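Local coordinates for protein predicted transcriptional regulator (Clostridium thermocellum, PDB 1XMA) that probably binds DNA as a dimeric, winged-helix transcriptional regulator of the PadR-like family, at residues Y41-I46 with F83-K88; L49-D54 with Y108-E113. All blocks are in the same frame, centred on the assembly; numbering follows the deposited sequence. Where two conformers were deposited one is given.

Contact 1 of 2, residues Y41-I46 with F83-K88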
loop_
_atom_site.group_PDB
_atom_site.type_symbol
_atom_site.label_atom_id
_atom_site.label_comp_id
_atom_site.label_asym_id
_atom_site.label_seq_id
_atom_site.Cartn_x
_atom_site.Cartn_y
_atom_site.Cartn_z
ATOM N N TYR B 41 -3.980 -1.727 5.451
ATOM C CA TYR B 41 -5.055 -2.745 5.368
ATOM C C TYR B 41 -5.229 -3.707 6.529
ATOM O O TYR B 41 -6.135 -4.531 6.513
ATOM C CB TYR B 41 -5.031 -3.451 4.002
ATOM C CG TYR B 41 -5.485 -2.466 2.947
ATOM C CD1 TYR B 41 -6.849 -2.236 2.722
ATOM C CD2 TYR B 41 -4.553 -1.703 2.227
ATOM C CE1 TYR B 41 -7.275 -1.286 1.787
ATOM C CE2 TYR B 41 -4.966 -0.751 1.292
ATOM C CZ TYR B 41 -6.322 -0.552 1.072
ATOM O OH TYR B 41 -6.723 0.368 0.147
ATOM N N VAL B 42 -4.388 -3.558 7.551
ATOM C CA VAL B 42 -4.415 -4.392 8.748
ATOM C C VAL B 42 -5.828 -4.504 9.294
ATOM O O VAL B 42 -6.374 -5.623 9.419
ATOM C CB VAL B 42 -3.349 -3.856 9.843
ATOM C CG1 VAL B 42 -3.721 -4.213 11.286
ATOM C CG2 VAL B 42 -1.992 -4.378 9.534
ATOM N N ASP B 43 -6.437 -3.354 9.593
ATOM C CA ASP B 43 -7.796 -3.314 10.171
ATOM C C ASP B 43 -8.828 -3.971 9.274
ATOM O O ASP B 43 -9.707 -4.708 9.755
ATOM C CB ASP B 43 -8.213 -1.885 10.474
ATOM C CG ASP B 43 -7.347 -1.243 11.554
ATOM O OD1 ASP B 43 -6.384 -1.870 12.015
ATOM O OD2 ASP B 43 -7.623 -0.105 11.941
ATOM N N THR B 44 -8.730 -3.684 7.977
ATOM C CA THR B 44 -9.637 -4.241 6.975
ATOM C C THR B 44 -9.496 -5.771 6.885
ATOM O O THR B 44 -10.489 -6.464 6.774
ATOM C CB THR B 44 -9.372 -3.589 5.598
ATOM O OG1 THR B 44 -9.432 -2.160 5.739
ATOM C CG2 THR B 44 -10.390 -4.075 4.532
ATOM N N ILE B 45 -8.254 -6.272 6.944
ATOM C CA ILE B 45 -7.971 -7.716 7.009
ATOM C C ILE B 45 -8.555 -8.397 8.280
ATOM O O ILE B 45 -9.085 -9.485 8.212
ATOM C CB ILE B 45 -6.412 -7.984 6.897
ATOM C CG1 ILE B 45 -5.893 -7.618 5.495
ATOM C CG2 ILE B 45 -6.054 -9.415 7.335
ATOM C CD1 ILE B 45 -4.372 -7.779 5.290
ATOM N N ILE B 46 -8.439 -7.743 9.432
ATOM C CA ILE B 46 -9.021 -8.244 10.682
ATOM C C ILE B 46 -10.538 -8.225 10.649
ATOM O O ILE B 46 -11.174 -9.181 11.084
ATOM C CB ILE B 46 -8.520 -7.469 11.928
ATOM C CG1 ILE B 46 -7.039 -7.799 12.191
ATOM C CG2 ILE B 46 -9.391 -7.816 13.163
ATOM C CD1 ILE B 46 -6.281 -6.730 12.963
ATOM N N PHE B 83 -6.886 -4.275 17.426
ATOM C CA PHE B 83 -8.109 -4.583 18.189
ATOM C C PHE B 83 -8.556 -3.378 19.009
ATOM O O PHE B 83 -9.746 -3.004 19.001
ATOM C CB PHE B 83 -7.875 -5.742 19.156
ATOM C CG PHE B 83 -7.798 -7.090 18.506
ATOM C CD1 PHE B 83 -6.859 -8.034 18.961
ATOM C CD2 PHE B 83 -8.671 -7.445 17.456
ATOM C CE1 PHE B 83 -6.772 -9.323 18.374
ATOM C CE2 PHE B 83 -8.602 -8.733 16.855
ATOM C CZ PHE B 83 -7.651 -9.676 17.323
ATOM N N ALA B 84 -7.585 -2.781 19.715
ATOM C CA ALA B 84 -7.826 -1.633 20.581
ATOM C C ALA B 84 -8.440 -0.484 19.780
ATOM O O ALA B 84 -9.500 0.012 20.143
ATOM C CB ALA B 84 -6.514 -1.201 21.293
ATOM N N ARG B 85 -7.767 -0.103 18.681
ATOM C CA ARG B 85 -8.249 0.903 17.711
ATOM C C ARG B 85 -9.598 0.551 17.095
ATOM O O ARG B 85 -10.467 1.408 16.994
ATOM C CB ARG B 85 -7.211 1.098 16.588
ATOM C CG ARG B 85 -7.662 2.020 15.430
ATOM C CD ARG B 85 -6.808 1.818 14.172
ATOM N NE ARG B 85 -5.406 1.704 14.523
ATOM C CZ ARG B 85 -4.631 0.670 14.265
ATOM N NH1 ARG B 85 -5.092 -0.368 13.594
ATOM N NH2 ARG B 85 -3.368 0.691 14.675
ATOM N N LEU B 86 -9.763 -0.700 16.669
ATOM C CA LEU B 86 -11.032 -1.143 16.072
ATOM C C LEU B 86 -12.200 -1.027 17.058
ATOM O O LEU B 86 -13.313 -0.643 16.672
ATOM C CB LEU B 86 -10.917 -2.572 15.536
ATOM C CG LEU B 86 -10.145 -2.823 14.235
ATOM C CD1 LEU B 86 -10.024 -4.318 14.004
ATOM C CD2 LEU B 86 -10.819 -2.163 13.043
ATOM N N GLU B 87 -11.938 -1.369 18.322
ATOM C CA GLU B 87 -12.921 -1.216 19.390
ATOM C C GLU B 87 -13.240 0.236 19.733
ATOM O O GLU B 87 -14.418 0.632 19.743
ATOM C CB GLU B 87 -12.478 -1.940 20.644
ATOM C CG GLU B 87 -13.349 -3.071 20.949
ATOM C CD GLU B 87 -13.242 -3.525 22.375
ATOM O OE1 GLU B 87 -12.173 -4.076 22.762
ATOM O OE2 GLU B 87 -14.251 -3.354 23.088
ATOM N N LYS B 88 -12.196 1.019 20.012
ATOM C CA LYS B 88 -12.341 2.439 20.297
ATOM C C LYS B 88 -13.221 3.112 19.229
ATOM O O LYS B 88 -14.167 3.851 19.557
ATOM C CB LYS B 88 -10.959 3.093 20.377
ATOM C CG LYS B 88 -10.969 4.617 20.430
ATOM C CD LYS B 88 -9.569 5.169 20.669
ATOM C CE LYS B 88 -8.766 5.252 19.382
ATOM N NZ LYS B 88 -7.301 5.420 19.659
#
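D43 and R85 form the polar half of this helix-helix contact. The carboxylate meets NH1 at the edge of the guanidinium, and the two flat groups are nearly coplanar. R85 NH1 donates to the syn lone pair of D43 OD2, slightly out of the guanidinium plane, at 3.0 Å with an N-H...O angle of 157°. The salt-bridge approach to OD1 is implausibly short and rests on one of two R85 conformers, so its exact geometry is doubtful. R85 starts with CG anti to its backbone N (chi1 174°), and the bend at chi3 carries the guanidinium across the aspartate, the two side chains meeting at about a right angle.

The apolar half lies alongside. L86 divides its two methyls between D43 and I46, one turn apart on helix 35-52: CD2 packs on D43 CB at 3.7 Å, and CD1 on I46 CG2 at 3.7 Å. That same I46 methyl reaches F83 CE2 at 3.9 Å. Beyond them I60 and I92 extend the hydrophobic layer.

The segment axes, 10.6 Å apart at closest approach, cross at -77°. Such crossed packing belongs to the helical core of the winged-helix fold, in which helix 76-88 corresponds to the probable recognition helix.

Contact 2 of 2, residues L49-D54 with Y108-E113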
loop_
_atom_site.group_PDB
_atom_site.type_symbol
_atom_site.label_atom_id
_atom_site.label_comp_id
_atom_site.label_asym_id
_atom_site.label_seq_id
_atom_site.Cartn_x
_atom_site.Cartn_y
_atom_site.Cartn_z
ATOM N N LEU B 49 -11.868 -11.118 8.422
ATOM C CA LEU B 49 -11.965 -12.376 9.156
ATOM C C LEU B 49 -13.155 -12.430 10.117
ATOM O O LEU B 49 -13.782 -13.493 10.280
ATOM C CB LEU B 49 -10.665 -12.691 9.890
ATOM C CG LEU B 49 -9.551 -13.188 8.964
ATOM C CD1 LEU B 49 -8.176 -13.117 9.661
ATOM C CD2 LEU B 49 -9.835 -14.602 8.465
ATOM N N LEU B 50 -13.474 -11.287 10.725
ATOM C CA LEU B 50 -14.607 -11.194 11.635
ATOM C C LEU B 50 -15.953 -11.259 10.921
ATOM O O LEU B 50 -16.951 -11.672 11.512
ATOM C CB LEU B 50 -14.496 -9.946 12.524
ATOM C CG LEU B 50 -13.344 -10.076 13.530
ATOM C CD1 LEU B 50 -13.074 -8.765 14.260
ATOM C CD2 LEU B 50 -13.589 -11.227 14.524
ATOM N N ILE B 51 -15.985 -10.871 9.644
ATOM C CA ILE B 51 -17.196 -11.066 8.825
ATOM C C ILE B 51 -17.508 -12.575 8.584
ATOM O O ILE B 51 -18.680 -12.976 8.497
ATOM C CB ILE B 51 -17.120 -10.272 7.499
ATOM C CG1 ILE B 51 -17.147 -8.773 7.796
ATOM C CG2 ILE B 51 -18.265 -10.672 6.559
ATOM C CD1 ILE B 51 -16.625 -7.882 6.684
ATOM N N GLU B 52 -16.458 -13.387 8.478
ATOM C CA GLU B 52 -16.593 -14.833 8.405
ATOM C C GLU B 52 -17.098 -15.438 9.730
ATOM O O GLU B 52 -17.951 -16.311 9.731
ATOM C CB GLU B 52 -15.260 -15.467 8.028
ATOM C CG GLU B 52 -14.798 -15.191 6.616
ATOM C CD GLU B 52 -13.408 -15.739 6.355
ATOM O OE1 GLU B 52 -12.917 -16.527 7.192
ATOM O OE2 GLU B 52 -12.799 -15.388 5.323
ATOM N N GLY B 53 -16.547 -14.982 10.849
ATOM C CA GLY B 53 -17.070 -15.332 12.160
ATOM C C GLY B 53 -16.320 -14.654 13.287
ATOM O O GLY B 53 -15.156 -14.266 13.123
ATOM N N ASP B 54 -17.001 -14.504 14.425
ATOM C CA ASP B 54 -16.367 -14.153 15.693
ATOM C C ASP B 54 -15.050 -14.894 15.858
ATOM O O ASP B 54 -14.932 -16.079 15.522
ATOM C CB ASP B 54 -17.290 -14.460 16.885
ATOM C CG ASP B 54 -18.569 -13.648 16.858
ATOM O OD1 ASP B 54 -18.764 -12.870 15.898
ATOM O OD2 ASP B 54 -19.389 -13.781 17.797
ATOM N N TYR B 108 -13.952 -11.256 19.561
ATOM C CA TYR B 108 -14.476 -10.049 18.941
ATOM C C TYR B 108 -15.543 -10.405 17.931
ATOM O O TYR B 108 -15.481 -11.454 17.302
ATOM C CB TYR B 108 -13.364 -9.201 18.319
ATOM C CG TYR B 108 -12.271 -8.838 19.301
ATOM C CD1 TYR B 108 -11.145 -9.661 19.461
ATOM C CD2 TYR B 108 -12.366 -7.677 20.101
ATOM C CE1 TYR B 108 -10.141 -9.344 20.380
ATOM C CE2 TYR B 108 -11.358 -7.339 21.007
ATOM C CZ TYR B 108 -10.251 -8.183 21.144
ATOM O OH TYR B 108 -9.238 -7.862 22.041
ATOM N N ARG B 109 -16.523 -9.519 17.811
ATOM C CA ARG B 109 -17.560 -9.598 16.807
ATOM C C ARG B 109 -17.579 -8.266 16.059
ATOM O O ARG B 109 -17.454 -7.213 16.676
ATOM C CB ARG B 109 -18.915 -9.875 17.493
ATOM C CG ARG B 109 -20.172 -9.699 16.645
ATOM C CD ARG B 109 -21.426 -10.247 17.400
ATOM N NE ARG B 109 -21.428 -11.716 17.468
ATOM C CZ ARG B 109 -22.343 -12.461 18.091
ATOM N NH1 ARG B 109 -23.365 -11.893 18.722
ATOM N NH2 ARG B 109 -22.240 -13.788 18.081
ATOM N N ILE B 110 -17.730 -8.319 14.734
ATOM C CA ILE B 110 -17.800 -7.093 13.933
ATOM C C ILE B 110 -19.157 -6.331 14.124
ATOM O O ILE B 110 -20.215 -6.954 14.245
ATOM C CB ILE B 110 -17.443 -7.364 12.415
ATOM C CG1 ILE B 110 -17.275 -6.039 11.645
ATOM C CG2 ILE B 110 -18.448 -8.350 11.755
ATOM C CD1 ILE B 110 -16.715 -6.177 10.247
ATOM N N THR B 111 -19.101 -4.996 14.178
ATOM C CA THR B 111 -20.323 -4.152 14.283
ATOM C C THR B 111 -20.823 -3.673 12.897
ATOM O O THR B 111 -20.056 -3.664 11.928
ATOM C CB THR B 111 -20.109 -2.927 15.205
ATOM O OG1 THR B 111 -19.156 -2.034 14.615
ATOM C CG2 THR B 111 -19.634 -3.341 16.590
ATOM N N PRO B 112 -22.122 -3.309 12.785
ATOM C CA PRO B 112 -22.611 -2.680 11.541
ATOM C C PRO B 112 -21.739 -1.524 11.048
ATOM O O PRO B 112 -21.589 -1.343 9.841
ATOM C CB PRO B 112 -23.997 -2.160 11.940
ATOM C CG PRO B 112 -24.462 -3.169 12.964
ATOM C CD PRO B 112 -23.220 -3.499 13.762
ATOM N N GLU B 113 -21.179 -0.762 11.979
ATOM C CA GLU B 113 -20.314 0.381 11.673
ATOM C C GLU B 113 -18.953 -0.090 11.152
ATOM O O GLU B 113 -18.284 0.618 10.382
ATOM C CB GLU B 113 -20.149 1.289 12.911
ATOM C CG GLU B 113 -21.501 1.779 13.540
ATOM C CD GLU B 113 -22.227 0.712 14.398
ATOM O OE1 GLU B 113 -21.610 -0.291 14.769
ATOM O OE2 GLU B 113 -23.424 0.884 14.706
HETATM O O HOH W 1 -17.961 -11.178 13.846
#
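L50 and I51, late in helix 35-52, pack against strand 106-110 through I110 and Y108. L50 CB faces I110 CB at 3.9 Å, while its CD1 methyl approaches Y108 CB and its CD2 lies near the Y108 carbonyl oxygen. I110 has CG1 anti to its backbone N (chi1 -170°), and the extended branch brings CD1 to I51 CG1 at 3.6 Å.

Charged groups meet where the helix has given way to a loop. The D54 carboxylate sits at the edge of the R109 guanidinium, their planes 46° apart. In this salt bridge R109 NH2 and NE each lie 2.9 Å from D54 OD2. All three hydrogen bonds are weak: those to OD2 are bent, and the straighter one from R109 NE to D54 OD1 is long, 3.3 Å. Y95 OH gives OD2 a further hydrogen-bond partner.

One water joins the two segments through three hydrogen bonds. It donates to L50 O at 2.6 Å and to D54 OD1 at 2.8 Å, and accepts from I110 N at 3.0 Å. Nearby, D54 CA makes a CA-H...O contact with Y108 O at 3.3 Å.

The carboxylate is thus shared: OD1 takes the water and OD2 the tyrosine, while arginine spans both. This division probably limits its rotation and stabilises its negative charge, with water bridging main-chain groups that do not pair directly.

Overall arrangement
Contacts 1 and 2 use successive parts of helix 35-52. Contact 1 (41-46 with 83-88) lies deeper, joining two helices, whereas contact 2 (49-54 with 108-113) is partly buried and joins the late helix and following loop to a strand. Their segments alternate along the chain, and the contacts meet where the rings of F83 and Y108 stack. Each combines aliphatic packing with an aspartate-arginine pair, but the nearly coplanar pair of contact 1 contrasts with the tilted, water-linked one of contact 2. Both segments of helix 35-52 also reach the second subunit: Y41, T44 and I45 of contact 1 pack on it, as does L49 of contact 2.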